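Local coordinates for putative NADPH:quinone oxidoreductase (PDB 3IUP), which binds NADPH and probably reduces quinones with it, as a putative oxidoreductase of the medium-chain dehydrogenase/reductase type, at residues N201-Q206 / V220-S225; G250-G255 / P293-R298; V283-G288 / W304-W309. All blocks are in the same frame, centred on the assembly; numbering follows the deposited sequence. Where two conformers were deposited one is given.

Contact 1: N201-Q206 / V220-S225. With NDP (NADPH dihydro-nicotinamide-adenine-dinucleotide phosphate), chain C.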
loop_
_atom_site.group_PDB
_atom_site.type_symbol
_atom_site.label_atom_id
_atom_site.label_comp_id
_atom_site.label_asym_id
_atom_site.label_seq_id
_atom_site.Cartn_x
_atom_site.Cartn_y
_atom_site.Cartn_z
ATOM N N ASN A 201 -10.298 15.446 10.150
ATOM C CA ASN A 201 -10.484 16.053 8.831
ATOM C C ASN A 201 -9.235 16.817 8.452
ATOM O O ASN A 201 -8.714 17.563 9.272
ATOM C CB ASN A 201 -11.651 17.056 8.866
ATOM C CG ASN A 201 -12.968 16.412 9.168
ATOM O OD1 ASN A 201 -13.580 15.858 8.270
ATOM N ND2 ASN A 201 -13.437 16.472 10.435
ATOM N N ILE A 202 -8.753 16.594 7.245
ATOM C CA ILE A 202 -7.608 17.324 6.700
ATOM C C ILE A 202 -8.039 18.116 5.498
ATOM O O ILE A 202 -8.673 17.590 4.593
ATOM C CB ILE A 202 -6.441 16.392 6.349
ATOM C CG1 ILE A 202 -5.939 15.700 7.610
ATOM C CG2 ILE A 202 -5.314 17.188 5.685
ATOM C CD1 ILE A 202 -4.887 14.567 7.396
ATOM N N VAL A 203 -7.701 19.410 5.496
ATOM C CA VAL A 203 -8.035 20.314 4.393
ATOM C C VAL A 203 -6.769 20.983 3.869
ATOM O O VAL A 203 -5.691 20.796 4.439
ATOM C CB VAL A 203 -9.061 21.393 4.849
ATOM C CG1 VAL A 203 -10.371 20.752 5.297
ATOM C CG2 VAL A 203 -8.458 22.269 5.970
ATOM N N ARG A 204 -6.878 21.788 2.823
ATOM C CA ARG A 204 -5.695 22.471 2.289
ATOM C C ARG A 204 -5.680 23.969 2.375
ATOM O O ARG A 204 -4.690 24.581 1.983
ATOM C CB ARG A 204 -5.387 22.018 0.867
ATOM C CG ARG A 204 -6.289 22.550 -0.196
ATOM C CD ARG A 204 -5.581 22.315 -1.560
ATOM N NE ARG A 204 -6.409 22.631 -2.717
ATOM C CZ ARG A 204 -5.993 22.510 -3.988
ATOM N NH1 ARG A 204 -4.738 22.105 -4.268
ATOM N NH2 ARG A 204 -6.807 22.803 -4.999
ATOM N N LYS A 205 -6.762 24.552 2.886
ATOM C CA LYS A 205 -6.923 26.020 2.974
ATOM C C LYS A 205 -7.604 26.232 4.329
ATOM O O LYS A 205 -8.511 25.486 4.707
ATOM C CB LYS A 205 -7.805 26.605 1.843
ATOM C CG LYS A 205 -7.203 26.628 0.446
ATOM C CD LYS A 205 -8.146 27.253 -0.619
ATOM C CE LYS A 205 -7.522 27.303 -2.058
ATOM N NZ LYS A 205 -7.415 26.000 -2.856
ATOM N N GLN A 206 -7.209 27.270 5.046
ATOM C CA GLN A 206 -7.894 27.566 6.296
ATOM C C GLN A 206 -9.392 27.822 6.164
ATOM O O GLN A 206 -10.159 27.412 7.018
ATOM C CB GLN A 206 -7.227 28.740 6.984
ATOM C CG GLN A 206 -7.761 28.999 8.374
ATOM C CD GLN A 206 -7.514 27.878 9.370
ATOM O OE1 GLN A 206 -6.577 27.099 9.243
ATOM N NE2 GLN A 206 -8.390 27.785 10.362
ATOM N N VAL A 220 -9.977 19.303 12.796
ATOM C CA VAL A 220 -9.657 19.709 11.463
ATOM C C VAL A 220 -8.242 20.212 11.452
ATOM O O VAL A 220 -7.886 21.064 12.273
ATOM C CB VAL A 220 -10.574 20.829 10.986
ATOM C CG1 VAL A 220 -10.303 21.126 9.533
ATOM C CG2 VAL A 220 -12.080 20.447 11.213
ATOM N N CYS A 221 -7.415 19.645 10.572
ATOM C CA CYS A 221 -6.038 20.047 10.359
ATOM C C CYS A 221 -5.846 20.562 8.959
ATOM O O CYS A 221 -6.323 19.984 7.989
ATOM C CB CYS A 221 -5.098 18.863 10.553
ATOM S SG CYS A 221 -5.269 18.155 12.201
ATOM N N ASN A 222 -5.113 21.648 8.852
ATOM C CA ASN A 222 -4.851 22.317 7.595
ATOM C C ASN A 222 -3.436 21.985 7.166
ATOM O O ASN A 222 -2.488 22.333 7.819
ATOM C CB ASN A 222 -5.045 23.827 7.769
ATOM C CG ASN A 222 -4.690 24.632 6.544
ATOM O OD1 ASN A 222 -4.544 24.111 5.457
ATOM N ND2 ASN A 222 -4.647 25.941 6.709
ATOM N N ALA A 223 -3.312 21.338 5.996
ATOM C CA ALA A 223 -2.010 20.991 5.448
ATOM C C ALA A 223 -1.103 22.201 5.204
ATOM O O ALA A 223 0.108 22.051 5.224
ATOM C CB ALA A 223 -2.220 20.153 4.121
ATOM N N ALA A 224 -1.684 23.387 4.997
ATOM C CA ALA A 224 -0.918 24.625 4.838
ATOM C C ALA A 224 -0.386 25.157 6.170
ATOM O O ALA A 224 0.387 26.106 6.178
ATOM C CB ALA A 224 -1.774 25.706 4.145
ATOM N N SER A 225 -0.846 24.619 7.299
ATOM C CA SER A 225 -0.436 25.146 8.617
ATOM C C SER A 225 1.053 24.963 8.829
ATOM O O SER A 225 1.569 23.886 8.572
ATOM C CB SER A 225 -1.168 24.427 9.758
ATOM O OG SER A 225 -0.572 24.720 11.026
HETATM P PA NDP C . -15.933 18.107 -4.491
HETATM O O1A NDP C . -17.138 18.412 -3.749
HETATM O O2A NDP C . -15.788 18.611 -5.874
HETATM O O5B NDP C . -14.709 18.717 -3.557
HETATM C C5B NDP C . -13.375 18.468 -4.013
HETATM C C4B NDP C . -12.420 18.914 -2.948
HETATM O O4B NDP C . -11.146 18.609 -3.438
HETATM C C3B NDP C . -12.486 20.424 -2.668
HETATM O O3B NDP C . -12.541 20.767 -1.299
HETATM C C2B NDP C . -11.149 20.948 -3.238
HETATM O O2B NDP C . -10.581 22.030 -2.501
HETATM C C1B NDP C . -10.279 19.705 -3.122
HETATM N N9A NDP C . -9.173 19.674 -4.088
HETATM C C8A NDP C . -9.301 19.862 -5.449
HETATM N N7A NDP C . -8.099 19.682 -6.024
HETATM C C5A NDP C . -7.182 19.360 -5.042
HETATM C C6A NDP C . -5.802 19.075 -5.034
HETATM N N6A NDP C . -5.023 19.145 -6.128
HETATM N N1A NDP C . -5.186 18.779 -3.835
HETATM C C2A NDP C . -5.871 18.790 -2.660
HETATM N N3A NDP C . -7.218 19.067 -2.672
HETATM C C4A NDP C . -7.861 19.348 -3.830
HETATM O O3 NDP C . -15.586 16.533 -4.611
HETATM P PN NDP C . -16.510 15.341 -4.207
HETATM O O1N NDP C . -17.001 15.408 -2.852
HETATM O O2N NDP C . -17.541 15.052 -5.261
HETATM O O5D NDP C . -15.424 14.128 -4.281
HETATM C C5D NDP C . -14.417 14.028 -3.262
HETATM C C4D NDP C . -13.369 13.003 -3.679
HETATM O O4D NDP C . -13.953 11.701 -3.464
HETATM C C3D NDP C . -12.896 13.070 -5.146
HETATM O O3D NDP C . -11.513 12.799 -5.255
HETATM C C2D NDP C . -13.679 11.926 -5.771
HETATM O O2D NDP C . -13.134 11.391 -6.968
HETATM C C1D NDP C . -13.619 10.925 -4.614
HETATM N N1N NDP C . -14.569 9.798 -4.756
HETATM C C2N NDP C . -14.019 8.576 -4.963
HETATM C C3N NDP C . -14.799 7.462 -5.127
HETATM C C7N NDP C . -14.165 6.087 -5.219
HETATM O O7N NDP C . -15.026 5.033 -5.509
HETATM N N7N NDP C . -12.857 5.842 -5.069
HETATM C C4N NDP C . -16.241 7.528 -4.804
HETATM C C5N NDP C . -16.754 8.926 -4.566
HETATM C C6N NDP C . -15.887 10.012 -4.544
HETATM P P2B NDP C . -10.044 23.387 -3.257
HETATM O O1X NDP C . -11.184 24.412 -3.177
HETATM O O2X NDP C . -9.645 23.134 -4.708
HETATM O O3X NDP C . -8.828 23.809 -2.420
HETATM O O HOH W 1 -4.062 27.008 9.629
HETATM O O HOH W 2 -4.381 28.118 4.784
#
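Val203 lays its CG2 methyl along the neighbouring strand, over the Cys221 carbonyl and 4.2 Å from Val220 CG1. The two strands are the ends of a beta-alpha-beta unit, strand 199-203, helix 206-214 and strand 220-222, in the Rossmann-type sheet, where 220-222 is the edge strand within this chain. They run parallel in the ladder Cys221 N to Asn201 O, Val203 N to Cys221 O and Ala223 N to Val203 O. Helix 206-214 covers the face of Val203 and Val220; helix 228-239 covers that of Ile202 and Cys221.

Beyond the strand, Arg204 and Lys205 converge on the 2'-phosphate that distinguishes NADPH from NADH. Arg204, extended from CG to NE, lays one guanidinium face over the adenine, near C5A, while its edge grips the phosphate: Arg204 NE to NADPH O3X 2.7 Å, Arg204 NH2 to NADPH O2X 2.9 Å. Lys205 bends at its last torsion (chi4 74°) and brings NZ to 2.6 Å from the same O3X.

Asn222 closes the far end. Its OD1 accepts from Ala224 N in an Asx turn, and its ND2 donates to one water shared with Gln206 N and, weakly, to Gln206 OE1 at 3.4 Å, the amide planes 52° apart.

Contact 2: G250-G255 / P293-R298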
loop_
_atom_site.group_PDB
_atom_site.type_symbol
_atom_site.label_atom_id
_atom_site.label_comp_id
_atom_site.label_asym_id
_atom_site.label_seq_id
_atom_site.Cartn_x
_atom_site.Cartn_y
_atom_site.Cartn_z
ATOM N N GLY A 250 -1.669 11.781 -5.180
ATOM C CA GLY A 250 -0.360 12.322 -5.301
ATOM C C GLY A 250 0.175 13.087 -4.131
ATOM O O GLY A 250 -0.492 13.283 -3.107
ATOM N N GLY A 251 1.412 13.528 -4.273
ATOM C CA GLY A 251 2.066 14.284 -3.269
ATOM C C GLY A 251 2.388 13.530 -1.988
ATOM O O GLY A 251 2.628 12.319 -1.999
ATOM N N LYS A 252 2.392 14.263 -0.889
ATOM C CA LYS A 252 3.002 13.781 0.331
ATOM C C LYS A 252 2.053 13.416 1.455
ATOM O O LYS A 252 2.523 12.912 2.492
ATOM C CB LYS A 252 3.950 14.859 0.852
ATOM C CG LYS A 252 5.153 15.010 -0.044
ATOM C CD LYS A 252 6.122 16.042 0.548
ATOM C CE LYS A 252 7.248 16.377 -0.410
ATOM N NZ LYS A 252 8.323 17.143 0.304
ATOM N N LEU A 253 0.770 13.699 1.286
ATOM C CA LEU A 253 -0.177 13.647 2.389
ATOM C C LEU A 253 -0.334 12.219 2.954
ATOM O O LEU A 253 -0.373 12.018 4.157
ATOM C CB LEU A 253 -1.532 14.179 1.960
ATOM C CG LEU A 253 -2.501 14.687 2.969
ATOM C CD1 LEU A 253 -1.831 15.498 4.074
ATOM C CD2 LEU A 253 -3.562 15.507 2.173
ATOM N N GLY A 254 -0.338 11.234 2.064
ATOM C CA GLY A 254 -0.479 9.847 2.542
ATOM C C GLY A 254 0.629 9.454 3.500
ATOM O O GLY A 254 0.371 8.862 4.581
ATOM N N GLY A 255 1.883 9.735 3.128
ATOM C CA GLY A 255 2.998 9.418 3.981
ATOM C C GLY A 255 3.049 10.249 5.253
ATOM O O GLY A 255 3.411 9.760 6.334
ATOM N N PRO A 293 3.428 12.764 -8.683
ATOM C CA PRO A 293 3.861 11.491 -8.059
ATOM C C PRO A 293 3.591 11.466 -6.557
ATOM O O PRO A 293 3.726 12.488 -5.833
ATOM C CB PRO A 293 5.363 11.476 -8.254
ATOM C CG PRO A 293 5.636 12.461 -9.432
ATOM C CD PRO A 293 4.563 13.519 -9.234
ATOM N N THR A 294 3.245 10.274 -6.095
ATOM C CA THR A 294 3.136 9.991 -4.676
ATOM C C THR A 294 4.555 9.852 -4.153
ATOM O O THR A 294 5.394 9.166 -4.771
ATOM C CB THR A 294 2.328 8.683 -4.434
ATOM O OG1 THR A 294 0.991 8.805 -4.941
ATOM C CG2 THR A 294 2.313 8.332 -2.919
ATOM N N GLU A 295 4.848 10.500 -3.033
ATOM C CA GLU A 295 6.168 10.495 -2.437
ATOM C C GLU A 295 6.114 10.416 -0.922
ATOM O O GLU A 295 5.417 11.175 -0.283
ATOM C CB GLU A 295 6.936 11.789 -2.816
ATOM C CG GLU A 295 8.424 11.751 -2.434
ATOM C CD GLU A 295 9.158 13.109 -2.556
ATOM O OE1 GLU A 295 8.503 14.152 -2.778
ATOM O OE2 GLU A 295 10.395 13.112 -2.379
ATOM N N PHE A 296 6.893 9.525 -0.325
ATOM C CA PHE A 296 6.975 9.474 1.125
ATOM C C PHE A 296 8.261 8.847 1.631
ATOM O O PHE A 296 8.812 7.989 0.952
ATOM C CB PHE A 296 5.777 8.744 1.726
ATOM C CG PHE A 296 5.537 7.350 1.176
ATOM C CD1 PHE A 296 6.100 6.246 1.787
ATOM C CD2 PHE A 296 4.703 7.146 0.085
ATOM C CE1 PHE A 296 5.833 4.950 1.299
ATOM C CE2 PHE A 296 4.405 5.866 -0.384
ATOM C CZ PHE A 296 5.000 4.770 0.220
ATOM N N ASN A 297 8.726 9.311 2.791
ATOM C CA ASN A 297 9.763 8.646 3.575
ATOM C C ASN A 297 9.138 7.592 4.450
ATOM O O ASN A 297 8.056 7.761 4.872
ATOM C CB ASN A 297 10.514 9.634 4.428
ATOM C CG ASN A 297 11.552 10.331 3.609
ATOM O OD1 ASN A 297 12.279 9.664 2.871
ATOM N ND2 ASN A 297 11.555 11.656 3.639
ATOM N N ARG A 298 9.812 6.497 4.666
ATOM C CA ARG A 298 9.177 5.404 5.367
ATOM C C ARG A 298 9.564 5.414 6.833
ATOM O O ARG A 298 10.173 4.458 7.308
ATOM C CB ARG A 298 9.621 4.106 4.713
ATOM C CG ARG A 298 9.014 3.944 3.324
ATOM C CD ARG A 298 9.698 2.809 2.503
ATOM N NE ARG A 298 11.139 2.945 2.520
ATOM C CZ ARG A 298 11.825 3.897 1.895
ATOM N NH1 ARG A 298 11.203 4.808 1.169
ATOM N NH2 ARG A 298 13.130 3.983 2.036
HETATM O O HOH W 3 4.847 11.867 2.265
#
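Gly250 meets Thr294 at the point where the chain turns out of strand 243-249, its CA 3.8 Å from Thr294 OG1, a hydroxyl that is hydrogen-bonded to Gly249 O. Gly251 follows with a positive phi (68°), a conformation that suits glycine, and forms a short parallel bridge with Thr294. Its N donates to Pro293 O at 3.0 Å, and its O accepts from Glu295 N at 3.1 Å.

Lys252 lies alongside Glu295, both side chains extended and pointing the same way. The methylene CE comes to 3.5 Å from Glu295 OE1, whereas NZ stays 4.3 Å from that oxygen, beyond a salt bridge. Near their backbones a water donates to Lys252 O and to Glu295 O, at 2.6 and 2.7 Å, and bridges the two segments.

Gly255, in the first turn of helix 253-266, presents bare backbone to Phe296: Gly255 CA packs 3.6 Å from Phe296 CB, backbone directly against side chain, while the Phe296 ring leads away. Residues 294-296 also pair antiparallel with a strand of the second subunit. The spacing of Gly249, Gly251 and Gly254 resembles the GxGxxG pattern of Rossmann folds, but here the glycine-rich strand-turn-helix joins strand 243-249 to helix 253-266 and packs on a strand of the dimer interface.

Contact 3: V283-G288 / W304-W309. With NDP (NADPH dihydro-nicotinamide-adenine-dinucleotide phosphate), chain C.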
loop_
_atom_site.group_PDB
_atom_site.type_symbol
_atom_site.label_atom_id
_atom_site.label_comp_id
_atom_site.label_asym_id
_atom_site.label_seq_id
_atom_site.Cartn_x
_atom_site.Cartn_y
_atom_site.Cartn_z
ATOM N N VAL A 283 -3.677 3.550 4.616
ATOM C CA VAL A 283 -4.129 4.726 3.834
ATOM C C VAL A 283 -4.694 4.244 2.529
ATOM O O VAL A 283 -3.975 3.570 1.778
ATOM C CB VAL A 283 -3.018 5.729 3.575
ATOM C CG1 VAL A 283 -3.562 6.884 2.624
ATOM C CG2 VAL A 283 -2.515 6.314 4.899
ATOM N N TYR A 284 -5.959 4.529 2.255
ATOM C CA TYR A 284 -6.553 4.259 0.951
ATOM C C TYR A 284 -6.520 5.533 0.112
ATOM O O TYR A 284 -7.026 6.575 0.542
ATOM C CB TYR A 284 -7.943 3.744 1.124
ATOM C CG TYR A 284 -7.982 2.308 1.567
ATOM C CD1 TYR A 284 -7.543 1.319 0.726
ATOM C CD2 TYR A 284 -8.489 1.939 2.837
ATOM C CE1 TYR A 284 -7.595 -0.015 1.100
ATOM C CE2 TYR A 284 -8.551 0.603 3.219
ATOM C CZ TYR A 284 -8.088 -0.358 2.346
ATOM O OH TYR A 284 -8.100 -1.699 2.648
ATOM N N LEU A 285 -5.941 5.438 -1.085
ATOM C CA LEU A 285 -5.946 6.551 -2.021
ATOM C C LEU A 285 -7.222 6.329 -2.842
ATOM O O LEU A 285 -7.237 5.518 -3.765
ATOM C CB LEU A 285 -4.708 6.561 -2.873
ATOM C CG LEU A 285 -3.364 6.563 -2.165
ATOM C CD1 LEU A 285 -2.176 6.765 -3.154
ATOM C CD2 LEU A 285 -3.302 7.549 -1.010
ATOM N N TYR A 286 -8.304 7.007 -2.501
ATOM C CA TYR A 286 -9.596 6.803 -3.163
ATOM C C TYR A 286 -9.872 7.905 -4.198
ATOM O O TYR A 286 -10.865 7.866 -4.906
ATOM C CB TYR A 286 -10.746 6.666 -2.137
ATOM C CG TYR A 286 -11.276 7.984 -1.651
ATOM C CD1 TYR A 286 -10.553 8.760 -0.761
ATOM C CD2 TYR A 286 -12.496 8.451 -2.079
ATOM C CE1 TYR A 286 -11.047 9.957 -0.297
ATOM C CE2 TYR A 286 -12.999 9.663 -1.646
ATOM C CZ TYR A 286 -12.256 10.429 -0.783
ATOM O OH TYR A 286 -12.792 11.627 -0.376
ATOM N N GLY A 287 -8.996 8.886 -4.269
ATOM C CA GLY A 287 -9.066 9.899 -5.314
ATOM C C GLY A 287 -7.698 10.227 -5.815
ATOM O O GLY A 287 -6.660 9.779 -5.287
ATOM N N GLY A 288 -7.670 11.017 -6.861
ATOM C CA GLY A 288 -6.429 11.476 -7.413
ATOM C C GLY A 288 -6.452 12.935 -7.762
ATOM O O GLY A 288 -5.924 13.332 -8.824
ATOM N N TRP A 304 2.088 -1.181 7.995
ATOM C CA TRP A 304 1.396 -0.188 7.220
ATOM C C TRP A 304 1.014 -0.736 5.871
ATOM O O TRP A 304 1.642 -1.681 5.354
ATOM C CB TRP A 304 2.274 1.082 7.026
ATOM C CG TRP A 304 3.485 0.856 6.175
ATOM C CD1 TRP A 304 4.671 0.387 6.577
ATOM C CD2 TRP A 304 3.595 1.068 4.743
ATOM N NE1 TRP A 304 5.509 0.238 5.509
ATOM C CE2 TRP A 304 4.889 0.664 4.369
ATOM C CE3 TRP A 304 2.724 1.563 3.764
ATOM C CZ2 TRP A 304 5.358 0.747 3.066
ATOM C CZ3 TRP A 304 3.176 1.631 2.464
ATOM C CH2 TRP A 304 4.494 1.251 2.125
ATOM N N GLY A 305 -0.015 -0.132 5.319
ATOM C CA GLY A 305 -0.412 -0.407 3.946
ATOM C C GLY A 305 -0.961 0.850 3.325
ATOM O O GLY A 305 -1.514 1.759 4.022
HETATM N N MSE A 306 -0.889 0.873 2.000
HETATM C CA MSE A 306 -1.429 1.969 1.211
HETATM C C MSE A 306 -2.014 1.304 -0.022
HETATM O O MSE A 306 -1.408 0.358 -0.588
HETATM C CB MSE A 306 -0.334 2.952 0.779
HETATM C CG MSE A 306 -0.892 4.140 0.070
HETATM SE SE MSE A 306 0.614 5.385 -0.432
HETATM C CE MSE A 306 1.213 5.982 1.344
ATOM N N GLY A 307 -3.152 1.756 -0.495
ATOM C CA GLY A 307 -3.644 1.184 -1.762
ATOM C C GLY A 307 -4.851 1.894 -2.311
ATOM O O GLY A 307 -5.351 2.812 -1.687
ATOM N N GLY A 308 -5.343 1.457 -3.482
ATOM C CA GLY A 308 -6.541 2.043 -4.054
ATOM C C GLY A 308 -7.811 1.575 -3.379
ATOM O O GLY A 308 -7.786 0.548 -2.676
ATOM N N TRP A 309 -8.902 2.335 -3.522
ATOM C CA TRP A 309 -10.211 1.996 -2.986
ATOM C C TRP A 309 -11.263 2.506 -3.951
ATOM O O TRP A 309 -11.230 3.672 -4.355
ATOM C CB TRP A 309 -10.404 2.625 -1.583
ATOM C CG TRP A 309 -11.590 2.203 -0.806
ATOM C CD1 TRP A 309 -11.597 1.355 0.251
ATOM C CD2 TRP A 309 -12.954 2.580 -1.024
ATOM N NE1 TRP A 309 -12.837 1.216 0.736
ATOM C CE2 TRP A 309 -13.708 1.945 -0.041
ATOM C CE3 TRP A 309 -13.595 3.433 -1.920
ATOM C CZ2 TRP A 309 -15.065 2.132 0.094
ATOM C CZ3 TRP A 309 -14.940 3.604 -1.816
ATOM C CH2 TRP A 309 -15.683 2.947 -0.811
HETATM P PA NDP C . -15.933 18.107 -4.491
HETATM O O1A NDP C . -17.138 18.412 -3.749
HETATM O O2A NDP C . -15.788 18.611 -5.874
HETATM O O5B NDP C . -14.709 18.717 -3.557
HETATM C C5B NDP C . -13.375 18.468 -4.013
HETATM C C4B NDP C . -12.420 18.914 -2.948
HETATM O O4B NDP C . -11.146 18.609 -3.438
HETATM C C3B NDP C . -12.486 20.424 -2.668
HETATM O O3B NDP C . -12.541 20.767 -1.299
HETATM C C2B NDP C . -11.149 20.948 -3.238
HETATM O O2B NDP C . -10.581 22.030 -2.501
HETATM C C1B NDP C . -10.279 19.705 -3.122
HETATM N N9A NDP C . -9.173 19.674 -4.088
HETATM C C8A NDP C . -9.301 19.862 -5.449
HETATM N N7A NDP C . -8.099 19.682 -6.024
HETATM C C5A NDP C . -7.182 19.360 -5.042
HETATM C C6A NDP C . -5.802 19.075 -5.034
HETATM N N6A NDP C . -5.023 19.145 -6.128
HETATM N N1A NDP C . -5.186 18.779 -3.835
HETATM C C2A NDP C . -5.871 18.790 -2.660
HETATM N N3A NDP C . -7.218 19.067 -2.672
HETATM C C4A NDP C . -7.861 19.348 -3.830
HETATM O O3 NDP C . -15.586 16.533 -4.611
HETATM P PN NDP C . -16.510 15.341 -4.207
HETATM O O1N NDP C . -17.001 15.408 -2.852
HETATM O O2N NDP C . -17.541 15.052 -5.261
HETATM O O5D NDP C . -15.424 14.128 -4.281
HETATM C C5D NDP C . -14.417 14.028 -3.262
HETATM C C4D NDP C . -13.369 13.003 -3.679
HETATM O O4D NDP C . -13.953 11.701 -3.464
HETATM C C3D NDP C . -12.896 13.070 -5.146
HETATM O O3D NDP C . -11.513 12.799 -5.255
HETATM C C2D NDP C . -13.679 11.926 -5.771
HETATM O O2D NDP C . -13.134 11.391 -6.968
HETATM C C1D NDP C . -13.619 10.925 -4.614
HETATM N N1N NDP C . -14.569 9.798 -4.756
HETATM C C2N NDP C . -14.019 8.576 -4.963
HETATM C C3N NDP C . -14.799 7.462 -5.127
HETATM C C7N NDP C . -14.165 6.087 -5.219
HETATM O O7N NDP C . -15.026 5.033 -5.509
HETATM N N7N NDP C . -12.857 5.842 -5.069
HETATM C C4N NDP C . -16.241 7.528 -4.804
HETATM C C5N NDP C . -16.754 8.926 -4.566
HETATM C C6N NDP C . -15.887 10.012 -4.544
HETATM P P2B NDP C . -10.044 23.387 -3.257
HETATM O O1X NDP C . -11.184 24.412 -3.177
HETATM O O2X NDP C . -9.645 23.134 -4.708
HETATM O O3X NDP C . -8.828 23.809 -2.420
#
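Leu285 and Met306, a selenomethionine, meet at the apolar centre, Leu285 CG 4.1 Å from Met306 CG. The bend of the selenomethionine at its last torsion (chi3 -67°) carries its methyl away toward Phe296, leaving SE beside Leu285 CD1. Val283 lies on the same face, its CB near Met306 CG.

On the other face Tyr284 and Trp309 form a T-shaped pair. The five-membered edge of Trp309 is directed at the Tyr284 ring, with the planes at 65° and CD1 3.9 Å above the ring centre. Trp309 takes this position with CG anti to its backbone N (chi1 -171°); Tyr284 CB and Trp309 CB are 3.8 Å apart. Gly307 O lies at the edge of the Tyr284 ring.

Between the backbones runs a parallel ladder: Val283 N to Gly305 O, Gly307 N to Val283 O, and Leu285 N to Gly307 O at 2.8 Å. Past Leu285 N the regular bonding lapses: Trp309 N stands 3.6 Å from Leu285 O, not hydrogen-bonded, and is buried without a partner.

Just beyond the C-terminal ends of the two strands, backbone carbonyls hold the nicotinamide carboxamide. Its N7N donates to Tyr286 O and to Trp309 O, each at 2.8 Å, which fixes the rotation of the amide. The Tyr286 ring lies against the ribose and the adjoining side of the nicotinamide ring, its hydroxyl bonded to His177; the hydroxyl of Tyr284 is held by Glu170 and the indole NE1 of Trp309 by Thr166.

Strand 281-285 lies between 243-249 and 304-308 in the parallel Rossmann-type sheet. Helix 155-169 packs on the face of Tyr284 and Trp309 and helix 253-266 on that of Val283 and Met306, while residues 305-307 pair antiparallel with a strand of the second subunit.

In the fold
Contacts 1 and 3 lie in the two halves of one six-stranded parallel sheet, with centres about 19 Å apart, and both reach the same NADPH: contact 1 at its 2'-phosphate and adenine, contact 3 at its nicotinamide. Contact 2 touches both, its centre about 16 Å from that of contact 1 and 11 Å from that of contact 3. It meets the first through Leu253 against Ile202, and the second through Phe296 against Met306 and Trp304. Along the chain contact 1 closes first; contacts 2 and 3 then interleave, strand 281-285 following helix 253-266 and strand 304-308 following strand 293-296. Contacts 2 and 3 both meet the second subunit, so cofactor binding and dimerisation share this domain.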